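Local atomic coordinates of transmembrane oligosaccharyl transferase (PDB entry 3WAJ), a protein that belongs to the STT3/AglB family of membrane proteins, with an N-terminal transmembrane region of the GT-C class and a large globular C-terminal part. Residues E672-T677 with V745-A750; H683-S688 with Y749-L754. All coordinates share one frame; numbering follows the deposited sequence.

Contact 1 (E672-T677 with V745-A750)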
loop_
_atom_site.group_PDB
_atom_site.type_symbol
_atom_site.label_atom_id
_atom_site.label_comp_id
_atom_site.label_asym_id
_atom_site.label_seq_id
_atom_site.Cartn_x
_atom_site.Cartn_y
_atom_site.Cartn_z
ATOM N N GLU A 672 11.691 -11.154 -27.064
ATOM C CA GLU A 672 12.769 -10.280 -27.514
ATOM C C GLU A 672 12.493 -8.826 -27.119
ATOM O O GLU A 672 13.417 -8.070 -26.791
ATOM C CB GLU A 672 12.970 -10.398 -29.026
ATOM C CG GLU A 672 14.333 -9.894 -29.498
ATOM C CD GLU A 672 14.645 -10.300 -30.925
ATOM O OE1 GLU A 672 13.783 -10.086 -31.799
ATOM O OE2 GLU A 672 15.750 -10.842 -31.166
ATOM N N LEU A 673 11.217 -8.447 -27.131
ATOM C CA LEU A 673 10.811 -7.081 -26.798
ATOM C C LEU A 673 11.304 -6.626 -25.424
ATOM O O LEU A 673 11.872 -5.545 -25.283
ATOM C CB LEU A 673 9.302 -6.955 -26.858
ATOM C CG LEU A 673 8.839 -5.798 -27.728
ATOM C CD1 LEU A 673 9.301 -6.012 -29.167
ATOM C CD2 LEU A 673 7.338 -5.709 -27.652
ATOM N N TYR A 674 11.079 -7.463 -24.418
ATOM C CA TYR A 674 11.534 -7.188 -23.062
ATOM C C TYR A 674 12.984 -6.664 -23.022
ATOM O O TYR A 674 13.265 -5.621 -22.410
ATOM C CB TYR A 674 11.354 -8.454 -22.207
ATOM C CG TYR A 674 11.954 -8.380 -20.818
ATOM C CD1 TYR A 674 13.282 -8.757 -20.589
ATOM C CD2 TYR A 674 11.198 -7.934 -19.734
ATOM C CE1 TYR A 674 13.841 -8.693 -19.324
ATOM C CE2 TYR A 674 11.751 -7.862 -18.457
ATOM C CZ TYR A 674 13.071 -8.253 -18.263
ATOM O OH TYR A 674 13.634 -8.191 -17.010
ATOM N N TYR A 675 13.888 -7.356 -23.718
ATOM C CA TYR A 675 15.300 -6.995 -23.676
ATOM C C TYR A 675 15.636 -5.615 -24.240
ATOM O O TYR A 675 16.753 -5.119 -24.072
ATOM C CB TYR A 675 16.151 -8.107 -24.291
ATOM C CG TYR A 675 15.992 -9.385 -23.504
ATOM C CD1 TYR A 675 16.772 -9.627 -22.379
ATOM C CD2 TYR A 675 15.023 -10.327 -23.849
ATOM C CE1 TYR A 675 16.617 -10.786 -21.649
ATOM C CE2 TYR A 675 14.861 -11.483 -23.121
ATOM C CZ TYR A 675 15.660 -11.710 -22.025
ATOM O OH TYR A 675 15.506 -12.874 -21.291
ATOM N N SER A 676 14.650 -4.987 -24.871
ATOM C CA SER A 676 14.802 -3.618 -25.361
ATOM C C SER A 676 14.250 -2.561 -24.404
ATOM O O SER A 676 14.467 -1.371 -24.592
ATOM C CB SER A 676 14.120 -3.463 -26.713
ATOM O OG SER A 676 14.886 -4.115 -27.685
ATOM N N THR A 677 13.525 -2.989 -23.385
ATOM C CA THR A 677 12.940 -2.028 -22.462
ATOM C C THR A 677 14.023 -1.421 -21.590
ATOM O O THR A 677 15.085 -2.040 -21.388
ATOM C CB THR A 677 11.870 -2.677 -21.583
ATOM O OG1 THR A 677 12.501 -3.601 -20.684
ATOM C CG2 THR A 677 10.848 -3.388 -22.464
ATOM N N VAL A 745 19.049 -14.812 -13.481
ATOM C CA VAL A 745 20.051 -15.674 -14.110
ATOM C C VAL A 745 19.446 -16.350 -15.334
ATOM O O VAL A 745 20.038 -16.343 -16.405
ATOM C CB VAL A 745 20.638 -16.730 -13.128
ATOM C CG1 VAL A 745 21.443 -17.753 -13.879
ATOM C CG2 VAL A 745 21.531 -16.051 -12.081
ATOM N N LEU A 746 18.248 -16.904 -15.185
ATOM C CA LEU A 746 17.597 -17.547 -16.318
ATOM C C LEU A 746 17.225 -16.559 -17.447
ATOM O O LEU A 746 17.365 -16.876 -18.634
ATOM C CB LEU A 746 16.391 -18.363 -15.847
ATOM C CG LEU A 746 16.754 -19.539 -14.930
ATOM C CD1 LEU A 746 15.507 -20.331 -14.504
ATOM C CD2 LEU A 746 17.767 -20.447 -15.616
ATOM N N TYR A 747 16.758 -15.369 -17.082
ATOM C CA TYR A 747 16.462 -14.327 -18.061
ATOM C C TYR A 747 17.691 -14.051 -18.912
ATOM O O TYR A 747 17.595 -13.938 -20.137
ATOM C CB TYR A 747 16.105 -13.024 -17.348
ATOM C CG TYR A 747 14.689 -12.912 -16.874
ATOM C CD1 TYR A 747 13.875 -14.025 -16.773
ATOM C CD2 TYR A 747 14.155 -11.677 -16.550
ATOM C CE1 TYR A 747 12.557 -13.908 -16.348
ATOM C CE2 TYR A 747 12.837 -11.547 -16.130
ATOM C CZ TYR A 747 12.046 -12.664 -16.028
ATOM O OH TYR A 747 10.740 -12.537 -15.588
ATOM N N LYS A 748 18.841 -13.922 -18.244
ATOM C CA LYS A 748 20.109 -13.643 -18.918
ATOM C C LYS A 748 20.522 -14.797 -19.803
ATOM O O LYS A 748 20.989 -14.598 -20.929
ATOM C CB LYS A 748 21.219 -13.369 -17.893
ATOM C CG LYS A 748 21.018 -12.096 -17.135
ATOM C CD LYS A 748 22.125 -11.845 -16.117
ATOM C CE LYS A 748 21.952 -10.440 -15.540
ATOM N NZ LYS A 748 22.708 -10.208 -14.290
ATOM N N TYR A 749 20.366 -16.007 -19.278
ATOM C CA TYR A 749 20.632 -17.226 -20.055
ATOM C C TYR A 749 19.776 -17.260 -21.324
ATOM O O TYR A 749 20.309 -17.420 -22.419
ATOM C CB TYR A 749 20.378 -18.466 -19.197
ATOM C CG TYR A 749 20.465 -19.777 -19.954
ATOM C CD1 TYR A 749 21.676 -20.225 -20.492
ATOM C CD2 TYR A 749 19.341 -20.591 -20.091
ATOM C CE1 TYR A 749 21.750 -21.432 -21.175
ATOM C CE2 TYR A 749 19.397 -21.797 -20.765
ATOM C CZ TYR A 749 20.601 -22.220 -21.309
ATOM O OH TYR A 749 20.637 -23.431 -21.965
ATOM N N ALA A 750 18.461 -17.081 -21.164
ATOM C CA ALA A 750 17.527 -17.003 -22.290
ATOM C C ALA A 750 17.974 -16.003 -23.354
ATOM O O ALA A 750 17.959 -16.305 -24.553
ATOM C CB ALA A 750 16.150 -16.643 -21.801
#
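The hydroxyl of Tyr675 reaches across to the backbone of helix 740-755, where OH donates a hydrogen bond of 2.6 Å to Tyr747 O. It meets the oxygen at a bent C=O...donor angle of 123° and somewhat tilted from the carbonyl plane, while the accepting oxygen itself lies at the edge of the phenol ring. The same hydroxyl rests against apolar carbon: Ala750 CB is 3.9 Å from Tyr675 OH. Beside this bond, Tyr674 presents the hydroxyl end of its ring to the rim of Tyr747, with OH 3.6 Å from both CD2 and CE2 of Tyr747. The two side chains cross at about a right angle, their ring planes inclined at 79° and their centroids 5.5 Å apart. Two consecutive tyrosines thus address Tyr747 differently: Tyr675 bonds to its carbonyl oxygen, and Tyr674 packs on its ring. The fold behind this is a turn of helical backbone conformation leading into helix 678-684, packed on the longer helix 740-755 in the globular C-terminal part of the protein. Within the turn, Tyr674 CD1 sits 3.8 Å above the centre of the Tyr675 ring. The CG of Tyr674 lies trans to its backbone N (chi1 172°), which turns this ring toward Tyr747. Its phenol oxygen is hydrogen-bonded to Glu615 O, and its ring also makes an edge-to-face pair with Tyr619. Further out, Thr677 fixes the backbone: Thr677 OG1 and Thr677 N each donate to Tyr674 O, both at 2.8 Å. That threonine is the N-cap of helix 678-684, its OG1 also hydrogen-bonded to Ala680 N.

Contact 2 (H683-S688 with Y749-L754); sequences HLFDGS and YAYTQL
Phe685 opens a type I' turn that runs to Ser688 directly after helix 678-684, and Tyr751 confronts it from helix 740-755, the CB of each residue directed at the opposing segment. The turn is closed by Ser688 N donating to Phe685 O at 3.0 Å, with Asp686 and Gly687 both at positive phi. From this base the Phe685 ring drives its edge into the face of Tyr751: CZ of Phe685 stands 3.6 Å above the centre of the Tyr751 ring, and CE1 of Phe685 comes to 3.4 Å from CE2 of Tyr751. At 81° between planes and 4.8 Å between the Phe685 and Tyr751 ring centroids, the geometry is edge-to-face. One face of the phenylalanine is filled by Leu684 CD2, 3.7 Å above the ring centre. With chi1 at 171° the Tyr751 ring swings off the helix on the side of its own carbonyl, which sets its face across the path of Phe685, and its hydroxyl is hydrogen-bonded to Ile761 O. Val763 touches both aromatic side chains. The turn has its own tethers, since Asp686 forms salt bridges with Lys772 and Arg805. The arrangement is a buried T-shaped aromatic pair, joining the turn after one helix to the side of another.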
loop_
_atom_site.group_PDB
_atom_site.type_symbol
_atom_site.label_atom_id
_atom_site.label_comp_id
_atom_site.label_asym_id
_atom_site.label_seq_id
_atom_site.Cartn_x
_atom_site.Cartn_y
_atom_site.Cartn_z
ATOM N N HIS A 683 18.406 -2.934 -15.358
ATOM C CA HIS A 683 18.641 -3.919 -14.329
ATOM C C HIS A 683 19.341 -5.156 -14.853
ATOM O O HIS A 683 20.180 -5.725 -14.150
ATOM C CB HIS A 683 17.366 -4.292 -13.574
ATOM C CG HIS A 683 17.627 -4.704 -12.164
ATOM N ND1 HIS A 683 17.300 -3.909 -11.085
ATOM C CD2 HIS A 683 18.209 -5.814 -11.658
ATOM C CE1 HIS A 683 17.667 -4.524 -9.972
ATOM N NE2 HIS A 683 18.222 -5.680 -10.292
ATOM N N LEU A 684 19.016 -5.579 -16.074
ATOM C CA LEU A 684 19.575 -6.834 -16.584
ATOM C C LEU A 684 20.936 -6.600 -17.226
ATOM O O LEU A 684 21.886 -7.313 -16.936
ATOM C CB LEU A 684 18.616 -7.541 -17.548
ATOM C CG LEU A 684 18.952 -9.007 -17.861
ATOM C CD1 LEU A 684 17.738 -9.890 -17.691
ATOM C CD2 LEU A 684 19.542 -9.180 -19.263
ATOM N N PHE A 685 21.041 -5.580 -18.072
ATOM C CA PHE A 685 22.314 -5.269 -18.725
ATOM C C PHE A 685 23.172 -4.254 -17.954
ATOM O O PHE A 685 24.210 -3.813 -18.460
ATOM C CB PHE A 685 22.075 -4.781 -20.170
ATOM C CG PHE A 685 21.387 -5.796 -21.050
ATOM C CD1 PHE A 685 22.096 -6.857 -21.603
ATOM C CD2 PHE A 685 20.039 -5.690 -21.324
ATOM C CE1 PHE A 685 21.464 -7.793 -22.416
ATOM C CE2 PHE A 685 19.403 -6.618 -22.132
ATOM C CZ PHE A 685 20.119 -7.672 -22.679
ATOM N N ASP A 686 22.739 -3.884 -16.745
ATOM C CA ASP A 686 23.503 -2.974 -15.889
ATOM C C ASP A 686 23.739 -1.627 -16.554
ATOM O O ASP A 686 24.717 -0.935 -16.280
ATOM C CB ASP A 686 24.831 -3.635 -15.435
ATOM C CG ASP A 686 24.600 -4.804 -14.463
ATOM O OD1 ASP A 686 23.761 -4.644 -13.541
ATOM O OD2 ASP A 686 25.207 -5.890 -14.659
ATOM N N GLY A 687 22.825 -1.274 -17.443
ATOM C CA GLY A 687 22.857 0.010 -18.108
ATOM C C GLY A 687 23.704 0.011 -19.358
ATOM O O GLY A 687 23.950 1.067 -19.938
ATOM N N SER A 688 24.149 -1.163 -19.788
ATOM C CA SER A 688 24.993 -1.246 -20.983
ATOM C C SER A 688 24.209 -0.835 -22.232
ATOM O O SER A 688 23.050 -1.228 -22.405
ATOM C CB SER A 688 25.543 -2.670 -21.146
ATOM O OG SER A 688 26.553 -2.714 -22.131
ATOM N N TYR A 749 20.366 -16.007 -19.278
ATOM C CA TYR A 749 20.632 -17.226 -20.055
ATOM C C TYR A 749 19.776 -17.260 -21.324
ATOM O O TYR A 749 20.309 -17.420 -22.419
ATOM C CB TYR A 749 20.378 -18.466 -19.197
ATOM C CG TYR A 749 20.465 -19.777 -19.954
ATOM C CD1 TYR A 749 21.676 -20.225 -20.492
ATOM C CD2 TYR A 749 19.341 -20.591 -20.091
ATOM C CE1 TYR A 749 21.750 -21.432 -21.175
ATOM C CE2 TYR A 749 19.397 -21.797 -20.765
ATOM C CZ TYR A 749 20.601 -22.220 -21.309
ATOM O OH TYR A 749 20.637 -23.431 -21.965
ATOM N N ALA A 750 18.461 -17.081 -21.164
ATOM C CA ALA A 750 17.527 -17.003 -22.290
ATOM C C ALA A 750 17.974 -16.003 -23.354
ATOM O O ALA A 750 17.959 -16.305 -24.553
ATOM C CB ALA A 750 16.150 -16.643 -21.801
ATOM N N TYR A 751 18.372 -14.813 -22.913
ATOM C CA TYR A 751 18.838 -13.795 -23.849
ATOM C C TYR A 751 20.010 -14.281 -24.708
ATOM O O TYR A 751 19.971 -14.175 -25.938
ATOM C CB TYR A 751 19.192 -12.487 -23.124
ATOM C CG TYR A 751 19.877 -11.480 -24.019
ATOM C CD1 TYR A 751 19.175 -10.787 -25.007
ATOM C CD2 TYR A 751 21.231 -11.232 -23.891
ATOM C CE1 TYR A 751 19.819 -9.868 -25.834
ATOM C CE2 TYR A 751 21.871 -10.317 -24.707
ATOM C CZ TYR A 751 21.165 -9.641 -25.670
ATOM O OH TYR A 751 21.838 -8.743 -26.455
ATOM N N THR A 752 21.042 -14.819 -24.058
ATOM C CA THR A 752 22.237 -15.285 -24.773
ATOM C C THR A 752 21.933 -16.405 -25.763
ATOM O O THR A 752 22.636 -16.571 -26.750
ATOM C CB THR A 752 23.360 -15.769 -23.811
ATOM O OG1 THR A 752 22.948 -16.971 -23.155
ATOM C CG2 THR A 752 23.680 -14.724 -22.770
ATOM N N GLN A 753 20.897 -17.184 -25.482
ATOM C CA GLN A 753 20.562 -18.344 -26.305
ATOM C C GLN A 753 19.565 -18.046 -27.420
ATOM O O GLN A 753 19.700 -18.577 -28.516
ATOM C CB GLN A 753 20.038 -19.475 -25.423
ATOM C CG GLN A 753 21.079 -20.004 -24.443
ATOM C CD GLN A 753 22.302 -20.569 -25.154
ATOM O OE1 GLN A 753 22.184 -21.280 -26.158
ATOM N NE2 GLN A 753 23.484 -20.244 -24.639
ATOM N N LEU A 754 18.584 -17.187 -27.149
ATOM C CA LEU A 754 17.510 -16.930 -28.109
ATOM C C LEU A 754 17.657 -15.637 -28.918
ATOM O O LEU A 754 17.251 -15.583 -30.073
ATOM C CB LEU A 754 16.152 -16.926 -27.399
ATOM C CG LEU A 754 15.900 -18.068 -26.421
ATOM C CD1 LEU A 754 14.604 -17.808 -25.653
ATOM C CD2 LEU A 754 15.855 -19.419 -27.147
#

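Overall arrangement
Contacts 1 and 2 have centres only about 5 Å apart and belong to one packing region, in which residues from the turn before helix 678-684 and from its C-terminal end pack on the same helix, 740-755. The seam between them is close: Tyr675 CE1 of contact 1 is 3.4 Å from Tyr751 CB of contact 2, and Tyr675 O is 3.6 Å from Phe685 CE2. Leu684 adds a second join, with CD1 packed 3.6 Å from Tyr747 CB. Neither contact includes a ligand of the zinc ion, which is held by Asp47, Asp161 and His163 in the N-terminal region. The centres of contacts 1 and 2 lie about 29 and 31 Å from the centre of the chain, on the same side of it.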